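Long-range contact in CRISPR-associated endoribonuclease Cas6 1 (Methanocaldococcus jannaschii DSM 2661, PDB 5YI6), which probably cleaves CRISPR transcripts as an RNA endonuclease, yielding the CRISPR RNAs used in antiviral defence: residues F182-L187 and M207-W212. Residues are numbered along the deposited sequence; the frame is centred on the assembly and turned at random.
Sequences FEFEVL and MVFKVW
With CG set between its own backbone N and carbonyl carbon (chi1 61°), Trp212 lays one indole face on Glu183 CB and the Phe184 N beyond it, with Glu185 CB at the ring edge. Glu183 and Trp212 form a hydrogen-bonded pair of the antiparallel beta hairpin made by strands 182-195 and 201-213, at one margin of the four-stranded sheet in the C-terminal Cas6 region. Glu183 CB is 3.8 Å from the centroid of the Trp212 five-membered ring, which meets the geometry of a CH-pi contact. Glu183 CG stands anti to the carbonyl carbon, and this torsion with the bend at chi2 carries the carboxylate off to Tyr159 and Lys163 of helix 158-174, which fix its polar end. The backbones of the pair are joined by two bonds: Glu183 N to Trp212 O at 2.8 Å (N-H...O 168°) and Trp212 N to Glu183 O at 3.0 Å. Glu185 and Lys210 are likewise joined by two backbone hydrogen bonds, N to O in each direction; their side chains lie side by side, pointing the same way, and form a salt bridge whose detail is doubtful, since OE1 and NZ are modelled too close. Phe184, Val186, Phe209 and Val211 occupy the other face of the sheet. There Phe184 CB touches Val211 CG1 and Phe209 CD1, each at 3.9 Å, and the Phe184 and Phe209 ring planes are inclined at 71°. Tyr159 stacks on Phe184, while Phe226 meets Phe209 edge-to-face. Toward the hairpin's turn, Leu187 N donates to Val208 O at 2.7 Å, and Met207 brings CE to 3.5 Å from Val186 CG2.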
ATOM      1  N   PHE A 182     -13.765  -2.274 -15.226  1.00 21.27           N
ATOM      2  CA  PHE A 182     -13.098  -3.551 -15.048  1.00 22.21           C
ATOM      3  C   PHE A 182     -14.011  -4.435 -14.220  1.00 24.07           C
ATOM      4  O   PHE A 182     -15.014  -3.979 -13.657  1.00 23.42           O
ATOM      5  CB  PHE A 182     -11.709  -3.378 -14.398  1.00 17.10           C
ATOM      6  CG  PHE A 182     -11.753  -3.163 -12.900  1.00 17.86           C
ATOM      7  CD1 PHE A 182     -11.393  -4.188 -12.030  1.00 23.36           C
ATOM      8  CD2 PHE A 182     -12.111  -1.925 -12.355  1.00 19.82           C
ATOM      9  CE1 PHE A 182     -11.412  -3.994 -10.656  1.00 23.07           C
ATOM     10  CE2 PHE A 182     -12.107  -1.726 -10.978  1.00 19.65           C
ATOM     11  CZ  PHE A 182     -11.776  -2.760 -10.128  1.00 21.98           C
ATOM     12  N   GLU A 183     -13.669  -5.729 -14.171  1.00 19.28           N
ATOM     13  CA  GLU A 183     -14.374  -6.710 -13.356  1.00 18.97           C
ATOM     14  C   GLU A 183     -13.333  -7.601 -12.692  1.00 17.56           C
ATOM     15  O   GLU A 183     -12.153  -7.583 -13.056  1.00 18.41           O
ATOM     16  CB  GLU A 183     -15.347  -7.556 -14.195  1.00 22.07           C
ATOM     17  CG  GLU A 183     -16.271  -6.734 -15.104  1.00 24.31           C
ATOM     18  CD  GLU A 183     -17.377  -5.998 -14.350  1.00 25.34           C
ATOM     19  OE1 GLU A 183     -17.577  -6.242 -13.135  1.00 22.36           O
ATOM     20  OE2 GLU A 183     -18.090  -5.202 -15.004  1.00 25.15           O
ATOM     21  N   PHE A 184     -13.780  -8.372 -11.707  1.00 23.66           N
ATOM     22  CA  PHE A 184     -12.846  -9.236 -11.020  1.00 22.65           C
ATOM     23  C   PHE A 184     -13.557 -10.422 -10.406  1.00 25.54           C
ATOM     24  O   PHE A 184     -14.777 -10.433 -10.225  1.00 21.80           O
ATOM     25  CB  PHE A 184     -12.034  -8.462  -9.961  1.00 17.74           C
ATOM     26  CG  PHE A 184     -12.829  -7.918  -8.810  1.00 19.14           C
ATOM     27  CD1 PHE A 184     -12.882  -8.586  -7.595  1.00 19.42           C
ATOM     28  CD2 PHE A 184     -13.445  -6.665  -8.911  1.00 21.17           C
ATOM     29  CE1 PHE A 184     -13.595  -8.028  -6.504  1.00 22.82           C
ATOM     30  CE2 PHE A 184     -14.134  -6.107  -7.841  1.00 20.74           C
ATOM     31  CZ  PHE A 184     -14.216  -6.782  -6.624  1.00 20.10           C
ATOM     32  N   GLU A 185     -12.757 -11.421 -10.055  1.00 23.19           N
ATOM     33  CA  GLU A 185     -13.261 -12.594  -9.364  1.00 20.84           C
ATOM     34  C   GLU A 185     -12.313 -12.876  -8.213  1.00 20.11           C
ATOM     35  O   GLU A 185     -11.107 -13.054  -8.426  1.00 23.53           O
ATOM     36  CB  GLU A 185     -13.361 -13.802 -10.290  1.00 25.34           C
ATOM     37  CG  GLU A 185     -13.814 -15.043  -9.544  1.00 38.13           C
ATOM     38  CD  GLU A 185     -13.787 -16.301 -10.405  1.00 56.01           C
ATOM     39  OE1 GLU A 185     -13.519 -16.192 -11.627  1.00 59.84           O
ATOM     40  OE2 GLU A 185     -14.033 -17.397  -9.847  1.00 62.25           O
ATOM     41  N   VAL A 186     -12.862 -12.907  -7.008  1.00 23.46           N
ATOM     42  CA  VAL A 186     -12.078 -13.183  -5.810  1.00 29.19           C
ATOM     43  C   VAL A 186     -11.793 -14.677  -5.765  1.00 28.05           C
ATOM     44  O   VAL A 186     -12.718 -15.497  -5.761  1.00 24.97           O
ATOM     45  CB  VAL A 186     -12.820 -12.720  -4.547  1.00 25.73           C
ATOM     46  CG1 VAL A 186     -11.992 -13.035  -3.269  1.00 26.61           C
ATOM     47  CG2 VAL A 186     -13.127 -11.250  -4.645  1.00 26.11           C
ATOM     48  N   LEU A 187     -10.515 -15.034  -5.733  1.00 21.27           N
ATOM     49  CA  LEU A 187     -10.143 -16.436  -5.627  1.00 25.04           C
ATOM     50  C   LEU A 187      -9.971 -16.857  -4.184  1.00 28.10           C
ATOM     51  O   LEU A 187     -10.253 -18.012  -3.841  1.00 31.28           O
ATOM     52  CB  LEU A 187      -8.842 -16.701  -6.378  1.00 25.72           C
ATOM     53  CG  LEU A 187      -8.871 -16.270  -7.839  1.00 28.60           C
ATOM     54  CD1 LEU A 187      -7.565 -16.572  -8.478  1.00 24.57           C
ATOM     55  CD2 LEU A 187     -10.024 -16.977  -8.571  1.00 31.40           C
ATOM     56  N   MET A 207      -6.173 -10.641  -0.077  1.00 16.14           N
ATOM     57  CA  MET A 207      -6.936 -11.385  -1.075  1.00 21.26           C
ATOM     58  C   MET A 207      -6.163 -11.588  -2.364  1.00 22.40           C
ATOM     59  O   MET A 207      -5.187 -10.888  -2.674  1.00 21.25           O
ATOM     60  CB  MET A 207      -8.289 -10.718  -1.366  1.00 26.06           C
ATOM     61  CG  MET A 207      -8.194  -9.310  -1.821  1.00 26.75           C
ATOM     62  SD  MET A 207      -9.847  -8.519  -1.795  1.00 31.41           S
ATOM     63  CE  MET A 207     -10.584  -9.284  -3.175  1.00 22.92           C
ATOM     64  N   VAL A 208      -6.613 -12.611  -3.089  1.00 17.02           N
ATOM     65  CA  VAL A 208      -6.128 -12.977  -4.408  1.00 19.77           C
ATOM     66  C   VAL A 208      -7.328 -12.932  -5.342  1.00 21.60           C
ATOM     67  O   VAL A 208      -8.387 -13.508  -5.022  1.00 21.22           O
ATOM     68  CB  VAL A 208      -5.502 -14.383  -4.419  1.00 20.87           C
ATOM     69  CG1 VAL A 208      -4.952 -14.678  -5.798  1.00 21.70           C
ATOM     70  CG2 VAL A 208      -4.412 -14.488  -3.362  1.00 27.98           C
ATOM     71  N   PHE A 209      -7.157 -12.276  -6.498  1.00 20.95           N
ATOM     72  CA  PHE A 209      -8.299 -12.084  -7.391  1.00 18.54           C
ATOM     73  C   PHE A 209      -7.841 -11.985  -8.835  1.00 25.00           C
ATOM     74  O   PHE A 209      -6.739 -11.530  -9.124  1.00 21.00           O
ATOM     75  CB  PHE A 209      -9.163 -10.848  -7.005  1.00 17.86           C
ATOM     76  CG  PHE A 209      -8.428  -9.506  -6.952  1.00 18.51           C
ATOM     77  CD1 PHE A 209      -8.674  -8.530  -7.914  1.00 20.35           C
ATOM     78  CD2 PHE A 209      -7.585  -9.189  -5.887  1.00 21.13           C
ATOM     79  CE1 PHE A 209      -8.043  -7.266  -7.846  1.00 22.51           C
ATOM     80  CE2 PHE A 209      -6.938  -7.946  -5.820  1.00 24.83           C
ATOM     81  CZ  PHE A 209      -7.178  -6.975  -6.800  1.00 19.43           C
ATOM     82  N   LYS A 210      -8.695 -12.456  -9.739  1.00 17.58           N
ATOM     83  CA  LYS A 210      -8.497 -12.313 -11.171  1.00 22.17           C
ATOM     84  C   LYS A 210      -9.160 -11.023 -11.624  1.00 18.67           C
ATOM     85  O   LYS A 210     -10.209 -10.665 -11.101  1.00 19.49           O
ATOM     86  CB  LYS A 210      -9.144 -13.483 -11.909  1.00 29.16           C
ATOM     87  CG  LYS A 210      -8.364 -14.767 -11.846  1.00 47.61           C
ATOM     88  CD  LYS A 210      -8.946 -15.795 -12.797  1.00 55.73           C
ATOM     89  CE  LYS A 210     -10.172 -16.467 -12.187  1.00 62.98           C
ATOM     90  NZ  LYS A 210     -11.465 -15.758 -12.444  1.00 59.77           N
ATOM     91  N   VAL A 211      -8.568 -10.350 -12.608  1.00 18.05           N
ATOM     92  CA  VAL A 211      -9.144  -9.116 -13.140  1.00 21.18           C
ATOM     93  C   VAL A 211      -9.245  -9.187 -14.649  1.00 19.76           C
ATOM     94  O   VAL A 211      -8.449  -9.851 -15.323  1.00 20.78           O
ATOM     95  CB  VAL A 211      -8.352  -7.839 -12.774  1.00 22.85           C
ATOM     96  CG1 VAL A 211      -8.494  -7.513 -11.331  1.00 27.95           C
ATOM     97  CG2 VAL A 211      -6.837  -7.990 -13.192  1.00 18.29           C
ATOM     98  N   TRP A 212     -10.211  -8.450 -15.188  1.00 18.17           N
ATOM     99  CA  TRP A 212     -10.299  -8.279 -16.623  1.00 20.33           C
ATOM    100  C   TRP A 212     -11.016  -6.946 -16.877  1.00 20.88           C
ATOM    101  O   TRP A 212     -11.611  -6.353 -15.969  1.00 21.65           O
ATOM    102  CB  TRP A 212     -11.002  -9.491 -17.282  1.00 17.21           C
ATOM    103  CG  TRP A 212     -12.433  -9.747 -16.841  1.00 19.81           C
ATOM    104  CD1 TRP A 212     -13.570  -9.308 -17.473  1.00 20.08           C
ATOM    105  CD2 TRP A 212     -12.876 -10.508 -15.720  1.00 22.27           C
ATOM    106  NE1 TRP A 212     -14.673  -9.743 -16.820  1.00 21.83           N
ATOM    107  CE2 TRP A 212     -14.285 -10.483 -15.735  1.00 25.47           C
ATOM    108  CE3 TRP A 212     -12.219 -11.209 -14.693  1.00 21.10           C
ATOM    109  CZ2 TRP A 212     -15.048 -11.131 -14.788  1.00 25.61           C
ATOM    110  CZ3 TRP A 212     -12.977 -11.848 -13.746  1.00 24.21           C
ATOM    111  CH2 TRP A 212     -14.385 -11.800 -13.793  1.00 24.32           C
TER